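Side-chain contacts in dehydrogenase (Chromobacterium violaceum, PDB 3Q2I), which probably oxidises UDP-N-acetylglucosaminuronic acid with NAD as cofactor, a step toward 2,3-diacetamido-2,3-dideoxy-D-mannuronic acid: residues Cys21-Asn26 with Gly176-Trp181; Lys133-Arg136 with Thr140-Leu143; Glu182-Gly185 with Met189-Ala192. All blocks are in the same frame, centred on the assembly; numbering follows the deposited sequence.

Contact 1 (Cys21-Asn26 with Gly176-Trp181); sequences CGRIAN and GWRGTW. With NAI (1,4-dihydronicotinamide adenine dinucleotide), chain B.
Arg23 and Arg178 meet at the pyrophosphate of NADH, where the Rossmann phosphate-binding loop, probably a GxGxxA motif that includes Gly22 and Ala25, faces the Trp177-Thr180 turn of the C-terminal domain. Arg23 starts at the cofactor: its CB is 3.4 Å from NAI O2A, and its backbone N donates to the same oxygen. CG lies anti to the backbone N (chi1 -165°), and a bend at chi3 then brings the guanidinium across to Arg178. NE, at the near end of the group, is 3.9 Å from Arg178 NH1. CZ comes closer, 3.3 Å from Arg178 NH1, which sits over one face of the Arg23 guanidinium, off toward its rim, close to both terminal nitrogens. The two guanidinium planes are 12° apart, so the groups overlap face to face with an offset. They gather at the negatively charged pyrophosphate, which probably favours their stacking. Arg178 NH1 donates to NAI O1N at 2.9 Å, and Ile24 N donates to O2N of the same phosphate. Trp177 CZ2 lies over the opposite face of the Arg178 guanidinium, toward its rim. The indole edge serves the second phosphate: Trp177 NE1 donates in the ring plane to NAI O1A at 2.9 Å.

Contact 2 (Lys133-Arg136 with Thr140-Leu143); sequences KQNR and TLQL. With NAI (1,4-dihydronicotinamide adenine dinucleotide), chain B.
Leu141 and Gln142 reach back from helix 139-149 to the carbonyl oxygens of Asn135 and Arg136. The latter two residues lie in the loop that leaves strand 129-131, an outermost strand of the parallel Rossmann sheet. The loop has helical backbone angles but no regular helical bonds, and its carbonyl oxygens are met by side chains of the next helix.

Thr140 comes first and turns to other parts of the fold, with OG1 hydrogen-bonded to Val271 O. Leu141 points toward the loop. Its CG is anti to its own carbonyl carbon (chi1 -69°), and one branch does most of the touching: CD1 is 3.3 Å from Asn135 O. Leu141 CB lies farther back, 3.9 Å from Arg136 O.

Gln142 makes the polar contact. Its chain bends at chi2 (-62°) and curls the amide back over the loop. NE2 donates to Arg136 O at 2.9 Å, in a nearly straight bond of 170°. The oxygen lies close to the plane of the Gln142 amide, but NE2 stands above the carbonyl plane of Arg136 and is not on a lone pair. Leu143 packs on Ile274 and Trp277 of strand 273-279.

The Arg136 side chain also leaves this contact. It forms salt bridges with Asp197 and Glu327 and a cation-pi contact with Trp201, while Asn135 lines the UDP-sugar pocket.

On the cofactor side of the loop, the Gln134 amide pairs with the nicotinamide carboxamide. Two bonds fix the rotation of both groups: NAI N7N donates to Gln134 OE1 at 3.0 Å, and Gln134 NE2 donates to NAI O7N at 2.8 Å.

Contact 3 (Glu182-Gly185 with Met189-Ala192); sequences EFDG and MNQA. With HP7 ((2S,3S,4R,5R,6R)-5-acetamido-6-[[[(2R,3S,4R,5R)-5-(2,4-dioxopyrimidin-1-yl)-3,4-dihydroxy-oxolan-2-yl]methoxy-hydroxy-phosphoryl]oxy-hydroxy-phosphoryl]oxy-3,4-dihydroxy-oxane-2-carboxylic acid), chain C.
The sugar end of the UDP-GlcNAcA pocket is lined by Asn190, whose amide links the bound ligand to Asp184 behind it. Asn190 CG is anti to the backbone N (chi1 178°), which extends the amide between the two partners. On one side Asn190 OD1 accepts a short hydrogen bond from HP7 O4', 2.6 Å away. On the other, Asn190 ND2 donates to Asp184 OD1 at 2.9 Å. That bond is moderately bent, at 151°. It uses the syn lone pair of the carboxylate oxygen, and the oxygen sits somewhat off the amide plane. The carboxylate and amide planes are steeply turned, 68° apart. With both ends of the amide bonded, its rotation is fixed, and Asp184 acts as a second-shell residue that positions it. Asp184 OD2 is itself held by Gly179 N.

Both segments belong to the C-terminal alpha/beta domain: a loop leads into the short helix 187-191, which widens to a pi-type turn. Met189 packs against the loop backbone from this helix. Its CG lies anti to the backbone N, 3.5 Å from Asp184 O, and the extended chain carries SD to 3.8 Å from Gly185 CA. Gly185 has no side chain, and a CB there would run into Met189 SD; its absence lets the thioether lie alongside CA.

Asn190 O is bonded to Lys106 NZ, and Lys106 NZ also binds the ligand. Next along, the Gln191 backbone takes a weak bond, from HP7 O3' to Gln191 O at 3.3 Å.

How the contacts relate
Contact 1 spans the longest stretch of chain, joining the Rossmann domain to the C-terminal domain across the cofactor. Contact 2 falls within that stretch, and contact 3 follows it directly. The centres of contacts 1 and 3 are about 10 Å apart, and the two touch: Thr180 O and Gly185 N probably share a hydrogen bond. Contact 2 lies on the opposite side of the chain centre, its centre about 23 Å from that of contact 1 and about 20 Å from that of contact 3. Contacts 1 and 2 hold the pyrophosphate and the nicotinamide of one NADH. Contact 3 holds the sugar. Together they border the cleft where cofactor and UDP-sugar meet.

Contact 1 (Cys21-Asn26 with Gly176-Trp181)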
loop_
_atom_site.group_PDB
_atom_site.type_symbol
_atom_site.label_atom_id
_atom_site.label_comp_id
_atom_site.label_asym_id
_atom_site.label_seq_id
_atom_site.Cartn_x
_atom_site.Cartn_y
_atom_site.Cartn_z
ATOM N N CYS A 21 17.003 -27.447 33.746
ATOM C CA CYS A 21 16.465 -28.501 34.565
ATOM C C CYS A 21 15.158 -27.981 35.182
ATOM O O CYS A 21 15.060 -27.809 36.411
ATOM C CB CYS A 21 17.452 -28.762 35.713
ATOM S SG CYS A 21 18.931 -29.639 35.132
ATOM N N GLY A 22 14.186 -27.659 34.334
ATOM C CA GLY A 22 12.865 -27.229 34.817
ATOM C C GLY A 22 11.740 -28.225 34.641
ATOM O O GLY A 22 11.921 -29.453 34.728
ATOM N N ARG A 23 10.547 -27.695 34.369
ATOM C CA ARG A 23 9.342 -28.465 34.263
ATOM C C ARG A 23 9.388 -29.589 33.240
ATOM O O ARG A 23 9.124 -30.758 33.610
ATOM C CB ARG A 23 8.125 -27.522 34.089
ATOM C CG ARG A 23 6.751 -28.138 34.310
ATOM C CD ARG A 23 5.647 -27.076 34.140
ATOM N NE ARG A 23 5.936 -25.899 34.955
ATOM C CZ ARG A 23 5.431 -24.678 34.770
ATOM N NH1 ARG A 23 4.601 -24.394 33.753
ATOM N NH2 ARG A 23 5.777 -23.727 35.632
ATOM N N ILE A 24 9.673 -29.313 31.950
ATOM C CA ILE A 24 9.552 -30.445 31.008
ATOM C C ILE A 24 10.794 -31.340 31.110
ATOM O O ILE A 24 10.756 -32.461 30.612
ATOM C CB ILE A 24 9.395 -30.148 29.466
ATOM C CG1 ILE A 24 10.092 -28.884 29.027
ATOM C CG2 ILE A 24 8.106 -30.752 28.835
ATOM C CD1 ILE A 24 11.505 -28.809 29.445
ATOM N N ALA A 25 11.874 -30.859 31.707
ATOM C CA ALA A 25 13.004 -31.762 31.874
ATOM C C ALA A 25 12.532 -33.000 32.647
ATOM O O ALA A 25 13.039 -34.108 32.442
ATOM C CB ALA A 25 14.121 -31.087 32.609
ATOM N N ASN A 26 11.574 -32.833 33.558
ATOM C CA ASN A 26 10.996 -34.025 34.200
ATOM C C ASN A 26 10.558 -35.121 33.217
ATOM O O ASN A 26 10.822 -36.321 33.398
ATOM C CB ASN A 26 9.833 -33.545 35.085
ATOM C CG ASN A 26 9.144 -34.660 35.813
ATOM O OD1 ASN A 26 9.688 -35.251 36.760
ATOM N ND2 ASN A 26 7.912 -34.930 35.405
ATOM N N GLY A 176 10.349 -15.346 34.650
ATOM C CA GLY A 176 10.462 -14.046 33.991
ATOM C C GLY A 176 10.341 -14.228 32.481
ATOM O O GLY A 176 9.793 -13.354 31.799
ATOM N N TRP A 177 10.865 -15.334 31.972
ATOM C CA TRP A 177 10.890 -15.582 30.534
ATOM C C TRP A 177 9.496 -15.751 29.982
ATOM O O TRP A 177 9.277 -15.534 28.772
ATOM C CB TRP A 177 11.772 -16.822 30.184
ATOM C CG TRP A 177 11.206 -18.174 30.512
ATOM C CD1 TRP A 177 11.398 -18.897 31.679
ATOM C CD2 TRP A 177 10.482 -19.031 29.636
ATOM N NE1 TRP A 177 10.803 -20.118 31.576
ATOM C CE2 TRP A 177 10.279 -20.256 30.311
ATOM C CE3 TRP A 177 10.031 -18.907 28.311
ATOM C CZ2 TRP A 177 9.558 -21.306 29.752
ATOM C CZ3 TRP A 177 9.320 -19.949 27.763
ATOM C CH2 TRP A 177 9.115 -21.161 28.457
ATOM N N ARG A 178 8.541 -16.197 30.794
ATOM C CA ARG A 178 7.248 -16.625 30.262
ATOM C C ARG A 178 6.449 -15.370 29.906
ATOM O O ARG A 178 6.503 -14.367 30.614
ATOM C CB ARG A 178 6.472 -17.426 31.315
ATOM C CG ARG A 178 7.098 -18.842 31.549
ATOM C CD ARG A 178 6.273 -19.509 32.643
ATOM N NE ARG A 178 6.865 -20.809 33.020
ATOM C CZ ARG A 178 6.837 -21.902 32.266
ATOM N NH1 ARG A 178 7.396 -23.038 32.744
ATOM N NH2 ARG A 178 6.316 -21.898 31.041
ATOM N N GLY A 179 5.740 -15.470 28.782
ATOM C CA GLY A 179 4.851 -14.387 28.364
ATOM C C GLY A 179 5.546 -13.263 27.634
ATOM O O GLY A 179 4.966 -12.193 27.460
ATOM N N THR A 180 6.783 -13.466 27.192
ATOM C CA THR A 180 7.604 -12.447 26.536
ATOM C C THR A 180 7.796 -12.824 25.068
ATOM O O THR A 180 7.799 -14.020 24.697
ATOM C CB THR A 180 9.054 -12.295 27.136
ATOM O OG1 THR A 180 9.826 -13.503 26.924
ATOM C CG2 THR A 180 8.998 -11.972 28.607
ATOM N N TRP A 181 7.859 -11.824 24.174
ATOM C CA TRP A 181 8.076 -12.188 22.764
ATOM C C TRP A 181 9.449 -12.876 22.590
ATOM O O TRP A 181 9.617 -13.786 21.762
ATOM C CB TRP A 181 8.043 -10.969 21.816
ATOM C CG TRP A 181 6.755 -10.247 21.760
ATOM C CD1 TRP A 181 6.503 -8.951 22.175
ATOM C CD2 TRP A 181 5.505 -10.746 21.257
ATOM N NE1 TRP A 181 5.156 -8.665 21.990
ATOM C CE2 TRP A 181 4.551 -9.712 21.369
ATOM C CE3 TRP A 181 5.110 -11.945 20.686
ATOM C CZ2 TRP A 181 3.223 -9.875 20.971
ATOM C CZ3 TRP A 181 3.812 -12.099 20.279
ATOM C CH2 TRP A 181 2.876 -11.092 20.471
HETATM P PA NAI B . 11.041 -23.837 33.098
HETATM O O1A NAI B . 11.045 -22.396 33.410
HETATM O O2A NAI B . 10.287 -24.846 34.072
HETATM O O5B NAI B . 12.490 -24.438 32.914
HETATM C C5B NAI B . 13.450 -23.421 32.960
HETATM C C4B NAI B . 14.812 -24.065 33.176
HETATM O O4B NAI B . 15.867 -23.521 32.364
HETATM C C3B NAI B . 14.982 -23.499 34.587
HETATM O O3B NAI B . 15.329 -24.540 35.512
HETATM C C2B NAI B . 15.971 -22.333 34.429
HETATM O O2B NAI B . 16.752 -22.059 35.585
HETATM C C1B NAI B . 16.823 -22.932 33.285
HETATM N N9A NAI B . 17.665 -21.966 32.618
HETATM C C8A NAI B . 17.304 -20.707 32.204
HETATM N N7A NAI B . 18.315 -20.170 31.580
HETATM C C5A NAI B . 19.345 -21.074 31.464
HETATM C C6A NAI B . 20.649 -21.056 30.926
HETATM N N6A NAI B . 21.158 -19.957 30.268
HETATM N N1A NAI B . 21.411 -22.155 31.056
HETATM C C2A NAI B . 20.942 -23.208 31.694
HETATM N N3A NAI B . 19.728 -23.300 32.232
HETATM C C4A NAI B . 18.921 -22.221 32.147
HETATM O O3 NAI B . 10.390 -24.016 31.655
HETATM P PN NAI B . 9.792 -25.287 31.008
HETATM O O1N NAI B . 8.294 -25.299 31.118
HETATM O O2N NAI B . 10.500 -26.610 31.387
HETATM O O5D NAI B . 9.850 -25.036 29.400
HETATM C C5D NAI B . 11.136 -25.371 28.934
HETATM C C4D NAI B . 11.163 -25.471 27.412
HETATM O O4D NAI B . 10.355 -26.619 27.105
HETATM C C3D NAI B . 10.439 -24.312 26.670
HETATM O O3D NAI B . 11.110 -24.162 25.417
HETATM C C2D NAI B . 9.037 -24.872 26.402
HETATM O O2D NAI B . 8.465 -24.349 25.205
HETATM C C1D NAI B . 9.286 -26.396 26.203
HETATM N N1N NAI B . 8.132 -27.206 26.518
HETATM C C2N NAI B . 7.726 -28.114 25.656
HETATM C C3N NAI B . 6.573 -28.881 25.864
HETATM C C7N NAI B . 6.148 -29.920 24.901
HETATM O O7N NAI B . 5.009 -30.323 24.753
HETATM N N7N NAI B . 7.073 -30.505 24.083
HETATM C C4N NAI B . 5.797 -28.572 27.000
HETATM C C5N NAI B . 6.322 -27.687 27.926
HETATM C C6N NAI B . 7.483 -27.001 27.671
#

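Contact 2 (Lys133-Arg136 with Thr140-Leu143)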
loop_
_atom_site.group_PDB
_atom_site.type_symbol
_atom_site.label_atom_id
_atom_site.label_comp_id
_atom_site.label_asym_id
_atom_site.label_seq_id
_atom_site.Cartn_x
_atom_site.Cartn_y
_atom_site.Cartn_z
ATOM N N LYS A 133 8.579 -32.794 18.675
ATOM C CA LYS A 133 7.144 -32.729 18.354
ATOM C C LYS A 133 6.511 -34.075 18.752
ATOM O O LYS A 133 6.145 -34.921 17.916
ATOM C CB LYS A 133 6.950 -32.441 16.858
ATOM C CG LYS A 133 7.312 -31.020 16.440
ATOM C CD LYS A 133 7.229 -30.804 14.928
ATOM C CE LYS A 133 7.676 -29.376 14.564
ATOM N NZ LYS A 133 6.475 -28.497 14.830
ATOM N N GLN A 134 6.312 -34.220 20.053
ATOM C CA GLN A 134 5.967 -35.541 20.590
ATOM C C GLN A 134 4.501 -35.901 20.379
ATOM O O GLN A 134 4.117 -37.071 20.496
ATOM C CB GLN A 134 6.461 -35.640 22.037
ATOM C CG GLN A 134 5.527 -35.096 23.108
ATOM C CD GLN A 134 5.519 -33.599 23.174
ATOM O OE1 GLN A 134 6.252 -32.932 22.447
ATOM N NE2 GLN A 134 4.727 -33.060 24.091
ATOM N N ASN A 135 3.657 -34.932 20.049
ATOM C CA ASN A 135 2.221 -35.207 19.847
ATOM C C ASN A 135 1.841 -35.922 18.554
ATOM O O ASN A 135 0.749 -36.471 18.425
ATOM C CB ASN A 135 1.435 -33.876 19.921
ATOM C CG ASN A 135 0.429 -33.809 21.055
ATOM O OD1 ASN A 135 0.614 -34.407 22.122
ATOM N ND2 ASN A 135 -0.621 -32.979 20.864
ATOM N N ARG A 136 2.714 -35.837 17.545
ATOM C CA ARG A 136 2.450 -36.377 16.221
ATOM C C ARG A 136 2.177 -37.883 16.306
ATOM O O ARG A 136 1.410 -38.402 15.521
ATOM C CB ARG A 136 3.663 -36.171 15.308
ATOM C CG ARG A 136 3.838 -34.725 14.836
ATOM C CD ARG A 136 4.768 -34.739 13.649
ATOM N NE ARG A 136 4.893 -33.342 13.202
ATOM C CZ ARG A 136 5.682 -32.993 12.192
ATOM N NH1 ARG A 136 6.396 -33.919 11.552
ATOM N NH2 ARG A 136 5.793 -31.717 11.823
ATOM N N THR A 140 -4.816 -40.793 17.743
ATOM C CA THR A 140 -5.762 -40.067 16.915
ATOM C C THR A 140 -5.106 -39.356 15.725
ATOM O O THR A 140 -5.573 -39.461 14.594
ATOM C CB THR A 140 -6.578 -39.064 17.720
ATOM O OG1 THR A 140 -5.695 -38.229 18.466
ATOM C CG2 THR A 140 -7.490 -39.768 18.729
ATOM N N LEU A 141 -3.978 -38.714 16.008
ATOM C CA LEU A 141 -3.246 -37.897 15.023
ATOM C C LEU A 141 -2.563 -38.785 14.001
ATOM O O LEU A 141 -2.576 -38.474 12.824
ATOM C CB LEU A 141 -2.232 -36.984 15.715
ATOM C CG LEU A 141 -2.922 -35.887 16.535
ATOM C CD1 LEU A 141 -1.912 -34.957 17.163
ATOM C CD2 LEU A 141 -3.947 -35.099 15.695
ATOM N N GLN A 142 -2.091 -39.964 14.429
ATOM C CA GLN A 142 -1.655 -40.983 13.475
ATOM C C GLN A 142 -2.711 -41.512 12.528
ATOM O O GLN A 142 -2.460 -41.625 11.328
ATOM C CB GLN A 142 -0.948 -42.116 14.228
ATOM C CG GLN A 142 0.471 -41.731 14.630
ATOM C CD GLN A 142 1.398 -41.431 13.454
ATOM O OE1 GLN A 142 1.515 -42.245 12.552
ATOM N NE2 GLN A 142 2.055 -40.260 13.453
ATOM N N LEU A 143 -3.913 -41.797 13.015
ATOM C CA LEU A 143 -4.961 -42.193 12.089
ATOM C C LEU A 143 -5.302 -41.112 11.066
ATOM O O LEU A 143 -5.521 -41.411 9.900
ATOM C CB LEU A 143 -6.259 -42.560 12.830
ATOM C CG LEU A 143 -6.319 -44.001 13.350
ATOM C CD1 LEU A 143 -7.491 -44.173 14.352
ATOM C CD2 LEU A 143 -6.529 -44.866 12.139
HETATM P PA NAI B . 11.041 -23.837 33.098
HETATM O O1A NAI B . 11.045 -22.396 33.410
HETATM O O2A NAI B . 10.287 -24.846 34.072
HETATM O O5B NAI B . 12.490 -24.438 32.914
HETATM C C5B NAI B . 13.450 -23.421 32.960
HETATM C C4B NAI B . 14.812 -24.065 33.176
HETATM O O4B NAI B . 15.867 -23.521 32.364
HETATM C C3B NAI B . 14.982 -23.499 34.587
HETATM O O3B NAI B . 15.329 -24.540 35.512
HETATM C C2B NAI B . 15.971 -22.333 34.429
HETATM O O2B NAI B . 16.752 -22.059 35.585
HETATM C C1B NAI B . 16.823 -22.932 33.285
HETATM N N9A NAI B . 17.665 -21.966 32.618
HETATM C C8A NAI B . 17.304 -20.707 32.204
HETATM N N7A NAI B . 18.315 -20.170 31.580
HETATM C C5A NAI B . 19.345 -21.074 31.464
HETATM C C6A NAI B . 20.649 -21.056 30.926
HETATM N N6A NAI B . 21.158 -19.957 30.268
HETATM N N1A NAI B . 21.411 -22.155 31.056
HETATM C C2A NAI B . 20.942 -23.208 31.694
HETATM N N3A NAI B . 19.728 -23.300 32.232
HETATM C C4A NAI B . 18.921 -22.221 32.147
HETATM O O3 NAI B . 10.390 -24.016 31.655
HETATM P PN NAI B . 9.792 -25.287 31.008
HETATM O O1N NAI B . 8.294 -25.299 31.118
HETATM O O2N NAI B . 10.500 -26.610 31.387
HETATM O O5D NAI B . 9.850 -25.036 29.400
HETATM C C5D NAI B . 11.136 -25.371 28.934
HETATM C C4D NAI B . 11.163 -25.471 27.412
HETATM O O4D NAI B . 10.355 -26.619 27.105
HETATM C C3D NAI B . 10.439 -24.312 26.670
HETATM O O3D NAI B . 11.110 -24.162 25.417
HETATM C C2D NAI B . 9.037 -24.872 26.402
HETATM O O2D NAI B . 8.465 -24.349 25.205
HETATM C C1D NAI B . 9.286 -26.396 26.203
HETATM N N1N NAI B . 8.132 -27.206 26.518
HETATM C C2N NAI B . 7.726 -28.114 25.656
HETATM C C3N NAI B . 6.573 -28.881 25.864
HETATM C C7N NAI B . 6.148 -29.920 24.901
HETATM O O7N NAI B . 5.009 -30.323 24.753
HETATM N N7N NAI B . 7.073 -30.505 24.083
HETATM C C4N NAI B . 5.797 -28.572 27.000
HETATM C C5N NAI B . 6.322 -27.687 27.926
HETATM C C6N NAI B . 7.483 -27.001 27.671
#

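Contact 3 (Glu182-Gly185 with Met189-Ala192)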
loop_
_atom_site.group_PDB
_atom_site.type_symbol
_atom_site.label_atom_id
_atom_site.label_comp_id
_atom_site.label_asym_id
_atom_site.label_seq_id
_atom_site.Cartn_x
_atom_site.Cartn_y
_atom_site.Cartn_z
ATOM N N GLU A 182 10.438 -12.341 23.302
ATOM C CA GLU A 182 11.832 -12.716 22.993
ATOM C C GLU A 182 12.047 -14.169 23.406
ATOM O O GLU A 182 12.761 -14.914 22.709
ATOM C CB GLU A 182 12.824 -11.831 23.738
ATOM C CG GLU A 182 14.293 -12.201 23.467
ATOM C CD GLU A 182 15.305 -11.182 24.028
ATOM O OE1 GLU A 182 16.473 -11.296 23.588
ATOM O OE2 GLU A 182 14.918 -10.287 24.817
ATOM N N PHE A 183 11.462 -14.552 24.548
ATOM C CA PHE A 183 11.760 -15.892 25.094
ATOM C C PHE A 183 10.667 -16.932 24.992
ATOM O O PHE A 183 10.920 -18.147 25.132
ATOM C CB PHE A 183 12.303 -15.812 26.529
ATOM C CG PHE A 183 13.575 -15.023 26.620
ATOM C CD1 PHE A 183 14.776 -15.528 26.127
ATOM C CD2 PHE A 183 13.550 -13.716 27.087
ATOM C CE1 PHE A 183 15.962 -14.776 26.158
ATOM C CE2 PHE A 183 14.720 -12.954 27.092
ATOM C CZ PHE A 183 15.935 -13.470 26.631
ATOM N N ASP A 184 9.424 -16.499 24.762
ATOM C CA ASP A 184 8.287 -17.385 24.810
ATOM C C ASP A 184 7.392 -17.369 23.564
ATOM O O ASP A 184 7.115 -18.410 22.953
ATOM C CB ASP A 184 7.472 -17.058 26.094
ATOM C CG ASP A 184 6.598 -18.205 26.588
ATOM O OD1 ASP A 184 6.655 -19.314 26.027
ATOM O OD2 ASP A 184 5.785 -17.959 27.524
ATOM N N GLY A 185 6.881 -16.190 23.227
ATOM C CA GLY A 185 5.698 -16.171 22.341
ATOM C C GLY A 185 4.443 -16.417 23.123
ATOM O O GLY A 185 4.496 -16.644 24.336
ATOM N N MET A 189 2.429 -19.606 19.670
ATOM C CA MET A 189 3.812 -20.124 19.594
ATOM C C MET A 189 4.155 -21.057 20.763
ATOM O O MET A 189 4.923 -22.011 20.539
ATOM C CB MET A 189 4.770 -18.946 19.582
ATOM C CG MET A 189 6.275 -19.299 19.664
ATOM S SD MET A 189 7.339 -17.890 19.353
ATOM C CE MET A 189 7.207 -17.737 17.573
ATOM N N ASN A 190 3.589 -20.763 21.920
ATOM C CA ASN A 190 3.784 -21.668 23.075
ATOM C C ASN A 190 2.602 -22.637 23.157
ATOM O O ASN A 190 2.689 -23.758 22.651
ATOM C CB ASN A 190 3.954 -20.907 24.390
ATOM C CG ASN A 190 4.106 -21.886 25.566
ATOM O OD1 ASN A 190 3.591 -22.985 25.485
ATOM N ND2 ASN A 190 4.890 -21.545 26.569
ATOM N N GLN A 191 1.463 -22.193 23.673
ATOM C CA GLN A 191 0.491 -23.180 24.186
ATOM C C GLN A 191 -0.105 -24.088 23.137
ATOM O O GLN A 191 -0.165 -25.322 23.283
ATOM C CB GLN A 191 -0.581 -22.519 25.064
ATOM C CG GLN A 191 -0.008 -21.970 26.376
ATOM C CD GLN A 191 0.581 -20.578 26.218
ATOM O OE1 GLN A 191 0.170 -19.776 25.360
ATOM N NE2 GLN A 191 1.562 -20.270 27.031
ATOM N N ALA A 192 -0.488 -23.495 22.008
ATOM C CA ALA A 192 -1.104 -24.263 20.946
ATOM C C ALA A 192 -0.150 -24.721 19.831
ATOM O O ALA A 192 -0.607 -25.059 18.734
ATOM C CB ALA A 192 -2.274 -23.433 20.367
HETATM N N1 HP7 C . -3.928 -25.083 33.375
HETATM C C2 HP7 C . -4.977 -24.476 33.930
HETATM O O2 HP7 C . -4.788 -23.504 34.706
HETATM N N3 HP7 C . -6.225 -24.900 33.709
HETATM C C4 HP7 C . -6.450 -25.948 32.905
HETATM O O4 HP7 C . -7.635 -26.340 32.781
HETATM C C5 HP7 C . -5.375 -26.602 32.295
HETATM C C6 HP7 C . -4.094 -26.138 32.564
HETATM P PA HP7 C . -0.935 -28.747 31.338
HETATM P PB HP7 C . 0.849 -29.657 29.358
HETATM O "O'P" HP7 C . 0.983 -24.302 28.570
HETATM O "O'Q" HP7 C . 3.143 -24.528 28.935
HETATM C "C1'" HP7 C . 0.479 -28.086 27.292
HETATM O O1A HP7 C . -2.275 -29.247 30.821
HETATM O O1B HP7 C . -0.251 -30.574 28.877
HETATM C C1C HP7 C . -2.591 -24.524 33.616
HETATM C "C2'" HP7 C . 0.902 -28.174 25.815
HETATM N "N2'" HP7 C . 1.016 -29.570 25.391
HETATM O O2A HP7 C . -0.178 -29.465 32.421
HETATM O O2B HP7 C . 2.087 -30.165 30.071
HETATM C C2C HP7 C . -1.910 -25.098 34.851
HETATM O O2C HP7 C . -1.242 -23.981 35.447
HETATM C "C3'" HP7 C . 2.232 -27.470 25.586
HETATM O "O3'" HP7 C . 2.365 -27.323 24.153
HETATM O O3A HP7 C . 0.112 -28.476 30.152
HETATM O O3B HP7 C . 1.420 -28.849 28.060
HETATM C C3C HP7 C . -0.848 -26.015 34.267
HETATM O O3C HP7 C . 0.291 -26.090 35.125
HETATM C "C4'" HP7 C . 2.241 -26.071 26.224
HETATM O "O4'" HP7 C . 3.523 -25.455 26.173
HETATM C C4C HP7 C . -0.471 -25.362 32.941
HETATM O O4C HP7 C . -1.766 -24.913 32.515
HETATM C "C5'" HP7 C . 1.944 -26.271 27.724
HETATM O "O5'" HP7 C . 0.600 -26.743 27.769
HETATM C C5C HP7 C . 0.014 -26.408 31.961
HETATM O O5C HP7 C . -1.139 -27.220 31.783
HETATM C "C6'" HP7 C . 2.046 -24.960 28.465
HETATM C "C7'" HP7 C . 0.340 -30.171 24.414
HETATM O "O7'" HP7 C . -0.431 -29.628 23.610
HETATM C "C8'" HP7 C . 0.572 -31.659 24.292
#